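Local coordinates for protein GrgF (Penicillium sp. sh18, PDB 6LZH) that acts as a polyketide transferase of the alpha/beta hydrolase fold, probably fusing two polyketide chains in the biosynthesis of the fungal furanone gregatin A, at residues 26-37 and 56-66; 130-138 and 284-292. All blocks are in the same frame, centred on the assembly; numbering follows the deposited sequence.

Interaction 1 (26-37 and 56-66); sequences FPASQRGPALIM and FQEHGITCLLY
Gln57 reaches residues 26-28 with CG anti to its backbone N (chi1 179°) and the chain then extended, laying its amide against Phe26 and Pro27. NE2 donates to Pro27 O at 2.7 Å; the oxygen lies in the amide plane, yet the donor sits above the Pro27 carbonyl plane. The amide stands nearly perpendicular to the Phe26 ring (87°), with OE1 at the ring edge. NE2 has a second acceptor, Leu6 O. Thr62 holds the same loop from the face bearing Ala34, away from helix 49-58: its OG1 accepts from Ala28 N at 2.9 Å, and a water links OG1 to Pro33 O.

In the sheet, Phe26 N meets Cys63 O at 2.7 Å in an antiparallel pair, while Leu64 N meets Leu35 O at 2.8 Å. The parallel strands 32-38 and 62-66 are joined by a right-handed beta-alpha-beta crossover through helix 49-58. On the face covered by that helix, Leu35 CD2 comes obliquely to the Phe56 ring, 3.5 Å from Phe56 CD2, and Leu35 CB meets Ile61 CG2 at 3.7 Å. Polar side chains thus fix the loop, backbone bonds join the strands, and apolar contacts seat helix 49-58 and the loop after it on the sheet.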
loop_
_atom_site.group_PDB
_atom_site.type_symbol
_atom_site.label_atom_id
_atom_site.label_comp_id
_atom_site.label_asym_id
_atom_site.label_seq_id
_atom_site.Cartn_x
_atom_site.Cartn_y
_atom_site.Cartn_z
ATOM N N PHE A 26 -16.140 24.120 8.896
ATOM C CA PHE A 26 -17.331 24.525 9.650
ATOM C C PHE A 26 -16.896 24.885 11.069
ATOM O O PHE A 26 -16.837 24.012 11.955
ATOM C CB PHE A 26 -18.399 23.421 9.669
ATOM C CG PHE A 26 -18.907 23.025 8.296
ATOM C CD1 PHE A 26 -18.146 22.205 7.464
ATOM C CD2 PHE A 26 -20.147 23.474 7.834
ATOM C CE1 PHE A 26 -18.609 21.844 6.202
ATOM C CE2 PHE A 26 -20.621 23.097 6.583
ATOM C CZ PHE A 26 -19.852 22.288 5.768
ATOM N N PRO A 27 -16.554 26.149 11.332
ATOM C CA PRO A 27 -15.993 26.504 12.639
ATOM C C PRO A 27 -17.040 26.513 13.733
ATOM O O PRO A 27 -18.145 27.036 13.561
ATOM C CB PRO A 27 -15.426 27.914 12.414
ATOM C CG PRO A 27 -16.171 28.433 11.244
ATOM C CD PRO A 27 -16.423 27.248 10.361
ATOM N N ALA A 28 -16.673 25.933 14.872
ATOM C CA ALA A 28 -17.452 26.104 16.086
ATOM C C ALA A 28 -17.293 27.534 16.601
ATOM O O ALA A 28 -16.401 28.273 16.182
ATOM C CB ALA A 28 -17.009 25.121 17.164
ATOM N N SER A 29 -18.177 27.911 17.531
ATOM C CA SER A 29 -18.231 29.265 18.073
ATOM C C SER A 29 -17.123 29.561 19.068
ATOM O O SER A 29 -16.962 30.724 19.457
ATOM C CB SER A 29 -19.581 29.507 18.750
ATOM O OG SER A 29 -20.636 29.311 17.828
ATOM N N GLN A 30 -16.373 28.556 19.504
ATOM C CA GLN A 30 -15.298 28.769 20.463
ATOM C C GLN A 30 -14.333 27.599 20.355
ATOM O O GLN A 30 -14.642 26.569 19.745
ATOM C CB GLN A 30 -15.839 28.926 21.891
ATOM C CG GLN A 30 -16.530 27.699 22.462
ATOM C CD GLN A 30 -17.789 27.307 21.690
ATOM O OE1 GLN A 30 -18.777 28.050 21.663
ATOM N NE2 GLN A 30 -17.752 26.142 21.049
ATOM N N ARG A 31 -13.147 27.781 20.938
ATOM C CA ARG A 31 -12.122 26.743 20.876
ATOM C C ARG A 31 -12.634 25.457 21.520
ATOM O O ARG A 31 -13.259 25.479 22.582
ATOM C CB ARG A 31 -10.840 27.228 21.564
ATOM C CG ARG A 31 -9.722 26.187 21.651
ATOM C CD ARG A 31 -8.500 26.782 22.348
ATOM N NE ARG A 31 -7.464 25.783 22.574
ATOM C CZ ARG A 31 -6.551 25.438 21.681
ATOM N NH1 ARG A 31 -6.542 26.019 20.486
ATOM N NH2 ARG A 31 -5.644 24.512 21.985
ATOM N N GLY A 32 -12.370 24.328 20.866
ATOM C CA GLY A 32 -12.831 23.050 21.359
ATOM C C GLY A 32 -12.509 21.895 20.432
ATOM O O GLY A 32 -11.562 21.947 19.641
ATOM N N PRO A 33 -13.313 20.832 20.503
ATOM C CA PRO A 33 -13.038 19.630 19.706
ATOM C C PRO A 33 -13.192 19.895 18.214
ATOM O O PRO A 33 -13.765 20.899 17.779
ATOM C CB PRO A 33 -14.080 18.629 20.212
ATOM C CG PRO A 33 -15.256 19.517 20.650
ATOM C CD PRO A 33 -14.628 20.790 21.177
ATOM N N ALA A 34 -12.641 18.972 17.420
ATOM C CA ALA A 34 -12.695 19.075 15.964
ATOM C C ALA A 34 -12.838 17.689 15.341
ATOM O O ALA A 34 -12.547 16.659 15.970
ATOM C CB ALA A 34 -11.458 19.770 15.388
ATOM N N LEU A 35 -13.264 17.689 14.075
ATOM C CA LEU A 35 -13.607 16.470 13.350
ATOM C C LEU A 35 -13.257 16.639 11.879
ATOM O O LEU A 35 -13.649 17.633 11.249
ATOM C CB LEU A 35 -15.096 16.151 13.493
ATOM C CG LEU A 35 -15.565 14.774 13.040
ATOM C CD1 LEU A 35 -15.031 13.708 13.971
ATOM C CD2 LEU A 35 -17.096 14.736 13.011
ATOM N N ILE A 36 -12.523 15.665 11.344
ATOM C CA ILE A 36 -12.183 15.586 9.927
ATOM C C ILE A 36 -13.033 14.481 9.311
ATOM O O ILE A 36 -12.922 13.312 9.710
ATOM C CB ILE A 36 -10.685 15.311 9.717
ATOM C CG1 ILE A 36 -9.836 16.378 10.417
ATOM C CG2 ILE A 36 -10.372 15.225 8.223
ATOM C CD1 ILE A 36 -8.345 16.093 10.361
ATOM N N MET A 37 -13.866 14.845 8.333
ATOM C CA MET A 37 -14.882 13.954 7.776
ATOM C C MET A 37 -14.500 13.504 6.369
ATOM O O MET A 37 -14.131 14.330 5.526
ATOM C CB MET A 37 -16.247 14.651 7.758
ATOM C CG MET A 37 -16.725 15.021 9.173
ATOM S SD MET A 37 -18.211 16.045 9.164
ATOM C CE MET A 37 -19.454 14.888 8.550
ATOM N N PHE A 56 -22.796 18.761 13.753
ATOM C CA PHE A 56 -21.678 18.722 14.699
ATOM C C PHE A 56 -21.202 20.127 15.046
ATOM O O PHE A 56 -20.881 20.419 16.205
ATOM C CB PHE A 56 -20.501 17.908 14.130
ATOM C CG PHE A 56 -20.684 16.407 14.220
ATOM C CD1 PHE A 56 -21.006 15.799 15.421
ATOM C CD2 PHE A 56 -20.532 15.608 13.089
ATOM C CE1 PHE A 56 -21.180 14.409 15.498
ATOM C CE2 PHE A 56 -20.718 14.218 13.156
ATOM C CZ PHE A 56 -21.023 13.624 14.355
ATOM N N GLN A 57 -21.096 20.993 14.039
ATOM C CA GLN A 57 -20.711 22.382 14.289
ATOM C C GLN A 57 -21.659 23.041 15.295
ATOM O O GLN A 57 -21.219 23.751 16.210
ATOM C CB GLN A 57 -20.698 23.146 12.959
ATOM C CG GLN A 57 -20.326 24.627 13.061
ATOM C CD GLN A 57 -20.604 25.398 11.790
ATOM O OE1 GLN A 57 -21.471 25.028 10.989
ATOM N NE2 GLN A 57 -19.873 26.492 11.599
ATOM N N GLU A 58 -22.969 22.800 15.144
ATOM C CA GLU A 58 -23.958 23.370 16.051
ATOM C C GLU A 58 -23.815 22.828 17.464
ATOM O O GLU A 58 -24.292 23.467 18.409
ATOM C CB GLU A 58 -25.372 23.104 15.525
ATOM C CG GLU A 58 -25.784 24.002 14.384
ATOM C CD GLU A 58 -27.008 23.494 13.667
ATOM O OE1 GLU A 58 -27.450 22.369 13.975
ATOM O OE2 GLU A 58 -27.527 24.219 12.802
ATOM N N HIS A 59 -23.168 21.671 17.627
ATOM C CA HIS A 59 -22.865 21.101 18.932
ATOM C C HIS A 59 -21.419 21.339 19.360
ATOM O O HIS A 59 -20.892 20.599 20.196
ATOM C CB HIS A 59 -23.201 19.605 18.929
ATOM C CG HIS A 59 -24.673 19.339 18.829
ATOM N ND1 HIS A 59 -25.377 19.469 17.649
ATOM C CD2 HIS A 59 -25.583 19.003 19.775
ATOM C CE1 HIS A 59 -26.653 19.209 17.870
ATOM N NE2 HIS A 59 -26.803 18.919 19.151
ATOM N N GLY A 60 -20.764 22.351 18.811
ATOM C CA GLY A 60 -19.476 22.774 19.322
ATOM C C GLY A 60 -18.265 22.105 18.715
ATOM O O GLY A 60 -17.148 22.304 19.220
ATOM N N ILE A 61 -18.423 21.339 17.641
ATOM C CA ILE A 61 -17.298 20.643 17.024
ATOM C C ILE A 61 -16.952 21.315 15.702
ATOM O O ILE A 61 -17.794 21.381 14.798
ATOM C CB ILE A 61 -17.603 19.155 16.794
ATOM C CG1 ILE A 61 -17.889 18.456 18.119
ATOM C CG2 ILE A 61 -16.431 18.502 16.044
ATOM C CD1 ILE A 61 -18.716 17.189 17.951
ATOM N N THR A 62 -15.699 21.766 15.571
ATOM C CA THR A 62 -15.220 22.327 14.308
ATOM C C THR A 62 -14.942 21.212 13.308
ATOM O O THR A 62 -14.144 20.308 13.579
ATOM C CB THR A 62 -13.959 23.171 14.532
ATOM O OG1 THR A 62 -14.289 24.329 15.308
ATOM C CG2 THR A 62 -13.396 23.655 13.212
ATOM N N CYS A 63 -15.583 21.275 12.140
ATOM C CA CYS A 63 -15.490 20.198 11.165
ATOM C C CYS A 63 -14.729 20.632 9.917
ATOM O O CYS A 63 -14.897 21.752 9.418
ATOM C CB CYS A 63 -16.895 19.697 10.773
ATOM S SG CYS A 63 -17.791 18.987 12.185
ATOM N N LEU A 64 -13.863 19.733 9.447
ATOM C CA LEU A 64 -13.153 19.845 8.176
ATOM C C LEU A 64 -13.705 18.776 7.240
ATOM O O LEU A 64 -13.678 17.580 7.562
ATOM C CB LEU A 64 -11.639 19.653 8.353
ATOM C CG LEU A 64 -10.838 19.588 7.041
ATOM C CD1 LEU A 64 -10.907 20.924 6.236
ATOM C CD2 LEU A 64 -9.398 19.180 7.299
ATOM N N LEU A 65 -14.227 19.200 6.097
ATOM C CA LEU A 65 -14.784 18.289 5.105
ATOM C C LEU A 65 -14.073 18.574 3.795
ATOM O O LEU A 65 -14.182 19.685 3.273
ATOM C CB LEU A 65 -16.298 18.522 4.984
ATOM C CG LEU A 65 -17.123 17.765 3.970
ATOM C CD1 LEU A 65 -16.821 16.296 4.098
ATOM C CD2 LEU A 65 -18.630 18.059 4.180
ATOM N N TYR A 66 -13.341 17.601 3.260
ATOM C CA TYR A 66 -12.526 17.906 2.092
ATOM C C TYR A 66 -12.633 16.842 1.009
ATOM O O TYR A 66 -13.046 15.708 1.258
ATOM C CB TYR A 66 -11.070 18.137 2.485
ATOM C CG TYR A 66 -10.250 16.960 2.967
ATOM C CD1 TYR A 66 -9.710 16.044 2.066
ATOM C CD2 TYR A 66 -9.939 16.822 4.310
ATOM C CE1 TYR A 66 -8.926 15.005 2.491
ATOM C CE2 TYR A 66 -9.135 15.777 4.761
ATOM C CZ TYR A 66 -8.629 14.871 3.842
ATOM O OH TYR A 66 -7.829 13.829 4.264
HETATM O O HOH W 1 -20.686 26.143 17.838
HETATM O O HOH W 2 -16.097 24.348 20.631
HETATM O O HOH W 3 -13.598 23.604 17.800
HETATM O O HOH W 4 -12.051 14.064 3.481
#

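Interaction 2 (130-138 and 284-292); sequences RVAAAIAVA and QLDFLKRHM
This is a helix-on-sheet contact of the alpha/beta hydrolase fold: the C-terminal helix 277-292 packs on one face of the central mixed sheet, at strand 133-137. The local axes run nearly antiparallel, at 162°, and come within 9.4 Å. No hydrogen bond crosses between the segments, and the contact rests on apolar packing.

Ile135 touches Gln284, Phe287 and Leu288. With CG1 beside the backbone N and chi2 extended (168°), its CD1 reaches Leu288 CD2 at 3.7 Å and also meets Gln284 CB. Ile135 CG1 passes Phe287 CD2 at 3.9 Å, the two side chains sliding past each other in opposite directions. An alanine here would remove CG1, CG2 and CD1 and would probably cost Leu288 its closest strand neighbour and the Phe287 ring its contact with CG1, opening a gap between helix and sheet.

The Gln284 amide lies beside the strand, OE1 near Ile135 CG2 and NE2 4.0 Å from Val137 CG2; OE1 accepts from Trp112 NE1 of strand 108-114. Nearer the other end, Ala133 CB meets Leu288 CD2 and Met292 CG, 4.0 Å from each. At the helix C-terminus the thioether takes over, Met292 SD resting 3.5 Å from Ala132 CB.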
loop_
_atom_site.group_PDB
_atom_site.type_symbol
_atom_site.label_atom_id
_atom_site.label_comp_id
_atom_site.label_asym_id
_atom_site.label_seq_id
_atom_site.Cartn_x
_atom_site.Cartn_y
_atom_site.Cartn_z
ATOM N N ARG A 130 -1.931 11.065 17.268
ATOM C CA ARG A 130 -2.444 12.409 17.507
ATOM C C ARG A 130 -3.962 12.467 17.405
ATOM O O ARG A 130 -4.558 13.453 17.840
ATOM C CB ARG A 130 -1.826 13.406 16.520
ATOM C CG ARG A 130 -0.279 13.417 16.542
ATOM C CD ARG A 130 0.268 14.220 15.370
ATOM N NE ARG A 130 -0.221 13.684 14.102
ATOM C CZ ARG A 130 -0.152 14.328 12.941
ATOM N NH1 ARG A 130 0.411 15.538 12.876
ATOM N NH2 ARG A 130 -0.640 13.755 11.843
ATOM N N VAL A 131 -4.597 11.440 16.844
ATOM C CA VAL A 131 -6.051 11.402 16.718
ATOM C C VAL A 131 -6.635 10.985 18.062
ATOM O O VAL A 131 -6.182 10.003 18.665
ATOM C CB VAL A 131 -6.460 10.437 15.585
ATOM C CG1 VAL A 131 -7.960 10.183 15.579
ATOM C CG2 VAL A 131 -5.972 10.979 14.232
ATOM N N ALA A 132 -7.638 11.726 18.540
ATOM C CA ALA A 132 -8.207 11.441 19.847
ATOM C C ALA A 132 -9.298 10.381 19.801
ATOM O O ALA A 132 -9.526 9.705 20.809
ATOM C CB ALA A 132 -8.757 12.725 20.472
ATOM N N ALA A 133 -9.949 10.201 18.650
ATOM C CA ALA A 133 -11.091 9.295 18.526
ATOM C C ALA A 133 -11.408 9.143 17.047
ATOM O O ALA A 133 -11.088 10.018 16.246
ATOM C CB ALA A 133 -12.323 9.820 19.291
ATOM N N ALA A 134 -12.048 8.024 16.695
ATOM C CA ALA A 134 -12.376 7.746 15.305
ATOM C C ALA A 134 -13.763 7.129 15.232
ATOM O O ALA A 134 -14.100 6.275 16.056
ATOM C CB ALA A 134 -11.356 6.795 14.655
ATOM N N ILE A 135 -14.558 7.556 14.239
ATOM C CA ILE A 135 -15.888 6.999 13.985
ATOM C C ILE A 135 -15.963 6.536 12.537
ATOM O O ILE A 135 -15.702 7.323 11.615
ATOM C CB ILE A 135 -17.002 8.026 14.259
ATOM C CG1 ILE A 135 -16.961 8.506 15.721
ATOM C CG2 ILE A 135 -18.375 7.410 13.873
ATOM C CD1 ILE A 135 -17.863 9.762 15.974
ATOM N N ALA A 136 -16.344 5.270 12.335
ATOM C CA ALA A 136 -16.556 4.717 11.001
ATOM C C ALA A 136 -18.034 4.381 10.832
ATOM O O ALA A 136 -18.589 3.592 11.602
ATOM C CB ALA A 136 -15.687 3.473 10.775
ATOM N N VAL A 137 -18.669 4.988 9.838
ATOM C CA VAL A 137 -20.078 4.756 9.541
ATOM C C VAL A 137 -20.185 3.919 8.277
ATOM O O VAL A 137 -19.721 4.339 7.208
ATOM C CB VAL A 137 -20.843 6.076 9.380
ATOM C CG1 VAL A 137 -22.280 5.774 9.043
ATOM C CG2 VAL A 137 -20.713 6.943 10.641
ATOM N N ALA A 138 -20.839 2.746 8.394
ATOM C CA ALA A 138 -21.003 1.776 7.327
ATOM C C ALA A 138 -19.724 1.606 6.502
ATOM O O ALA A 138 -19.766 1.759 5.271
ATOM C CB ALA A 138 -22.184 2.170 6.442
ATOM N N GLN A 284 -23.195 9.357 18.542
ATOM C CA GLN A 284 -21.810 9.615 18.155
ATOM C C GLN A 284 -21.241 10.804 18.913
ATOM O O GLN A 284 -20.075 10.797 19.307
ATOM C CB GLN A 284 -21.718 9.864 16.647
ATOM C CG GLN A 284 -22.018 8.619 15.815
ATOM C CD GLN A 284 -22.200 8.922 14.337
ATOM O OE1 GLN A 284 -21.566 9.821 13.793
ATOM N NE2 GLN A 284 -23.082 8.165 13.679
ATOM N N LEU A 285 -22.053 11.841 19.110
ATOM C CA LEU A 285 -21.627 12.973 19.922
ATOM C C LEU A 285 -21.312 12.542 21.357
ATOM O O LEU A 285 -20.328 13.001 21.954
ATOM C CB LEU A 285 -22.719 14.044 19.893
ATOM C CG LEU A 285 -22.473 15.215 20.839
ATOM C CD1 LEU A 285 -21.346 16.056 20.270
ATOM C CD2 LEU A 285 -23.760 16.026 20.986
ATOM N N ASP A 286 -22.127 11.653 21.922
ATOM C CA ASP A 286 -21.864 11.165 23.274
ATOM C C ASP A 286 -20.556 10.377 23.327
ATOM O O ASP A 286 -19.763 10.527 24.265
ATOM C CB ASP A 286 -23.034 10.293 23.747
ATOM C CG ASP A 286 -22.953 9.972 25.224
ATOM O OD1 ASP A 286 -23.138 10.903 26.031
ATOM O OD2 ASP A 286 -22.671 8.801 25.584
ATOM N N PHE A 287 -20.318 9.534 22.319
ATOM C CA PHE A 287 -19.039 8.837 22.199
ATOM C C PHE A 287 -17.879 9.823 22.208
ATOM O O PHE A 287 -16.919 9.663 22.963
ATOM C CB PHE A 287 -19.036 8.004 20.920
ATOM C CG PHE A 287 -17.694 7.432 20.567
ATOM C CD1 PHE A 287 -17.228 6.285 21.186
ATOM C CD2 PHE A 287 -16.895 8.036 19.604
ATOM C CE1 PHE A 287 -15.978 5.744 20.848
ATOM C CE2 PHE A 287 -15.639 7.491 19.266
ATOM C CZ PHE A 287 -15.191 6.368 19.887
ATOM N N LEU A 288 -17.959 10.855 21.367
ATOM C CA LEU A 288 -16.904 11.863 21.317
ATOM C C LEU A 288 -16.759 12.603 22.644
ATOM O O LEU A 288 -15.634 12.897 23.072
ATOM C CB LEU A 288 -17.179 12.848 20.180
ATOM C CG LEU A 288 -17.120 12.274 18.739
ATOM C CD1 LEU A 288 -17.481 13.321 17.691
ATOM C CD2 LEU A 288 -15.751 11.658 18.401
ATOM N N LYS A 289 -17.881 12.945 23.291
ATOM C CA LYS A 289 -17.804 13.679 24.558
ATOM C C LYS A 289 -17.139 12.834 25.632
ATOM O O LYS A 289 -16.293 13.328 26.386
ATOM C CB LYS A 289 -19.203 14.117 25.014
ATOM C CG LYS A 289 -19.773 15.283 24.232
ATOM C CD LYS A 289 -21.199 15.632 24.681
ATOM C CE LYS A 289 -21.254 17.073 25.175
ATOM N NZ LYS A 289 -22.637 17.632 25.267
ATOM N N ARG A 290 -17.492 11.548 25.698
ATOM C CA ARG A 290 -16.927 10.674 26.717
ATOM C C ARG A 290 -15.425 10.458 26.519
ATOM O O ARG A 290 -14.666 10.458 27.491
ATOM C CB ARG A 290 -17.677 9.333 26.720
ATOM C CG ARG A 290 -19.116 9.437 27.215
ATOM C CD ARG A 290 -19.755 8.055 27.389
ATOM N NE ARG A 290 -20.258 7.516 26.125
ATOM C CZ ARG A 290 -19.625 6.606 25.389
ATOM N NH1 ARG A 290 -18.460 6.099 25.779
ATOM N NH2 ARG A 290 -20.168 6.181 24.265
ATOM N N HIS A 291 -14.971 10.305 25.274
ATOM C CA HIS A 291 -13.579 9.921 25.043
ATOM C C HIS A 291 -12.640 11.105 24.827
ATOM O O HIS A 291 -11.443 10.993 25.119
ATOM C CB HIS A 291 -13.491 8.972 23.843
ATOM C CG HIS A 291 -13.977 7.589 24.150
ATOM N ND1 HIS A 291 -13.247 6.698 24.910
ATOM C CD2 HIS A 291 -15.123 6.950 23.812
ATOM C CE1 HIS A 291 -13.927 5.569 25.033
ATOM N NE2 HIS A 291 -15.072 5.698 24.378
ATOM N N MET A 292 -13.128 12.215 24.283
ATOM C CA MET A 292 -12.311 13.418 24.134
ATOM C C MET A 292 -12.539 14.430 25.254
ATOM O O MET A 292 -11.888 15.481 25.263
ATOM C CB MET A 292 -12.583 14.076 22.776
ATOM C CG MET A 292 -12.390 13.139 21.582
ATOM S SD MET A 292 -11.976 13.975 20.012
ATOM C CE MET A 292 -13.468 14.952 19.742
#

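How the interactions relate
The two contacts lie about 13 Å apart, centre to centre, and share the central mixed sheet. Interaction 1 comes first in the chain and joins strands 20-26, 62-66 and 32-38; interaction 2 follows, bringing the C-terminal helix 277-292 onto strand 133-137. Strand 108-114 separates strands 32-38 and 133-137. The contacts meet directly: Ile61 CD1 lies 3.7 Å from Leu285 CD1, and Phe56 CZ lies 3.9 Å from Gln284 OE1, a helix-to-helix pair showing that helices 49-58 and 277-292 cover the same face. Between side chains, Val137 lies about 7 Å from both Cys115 and His269, probable active-site residues, whereas Met37 of interaction 1 is about 12 Å from Cys115, placing interaction 2 closer to the catalytic centre.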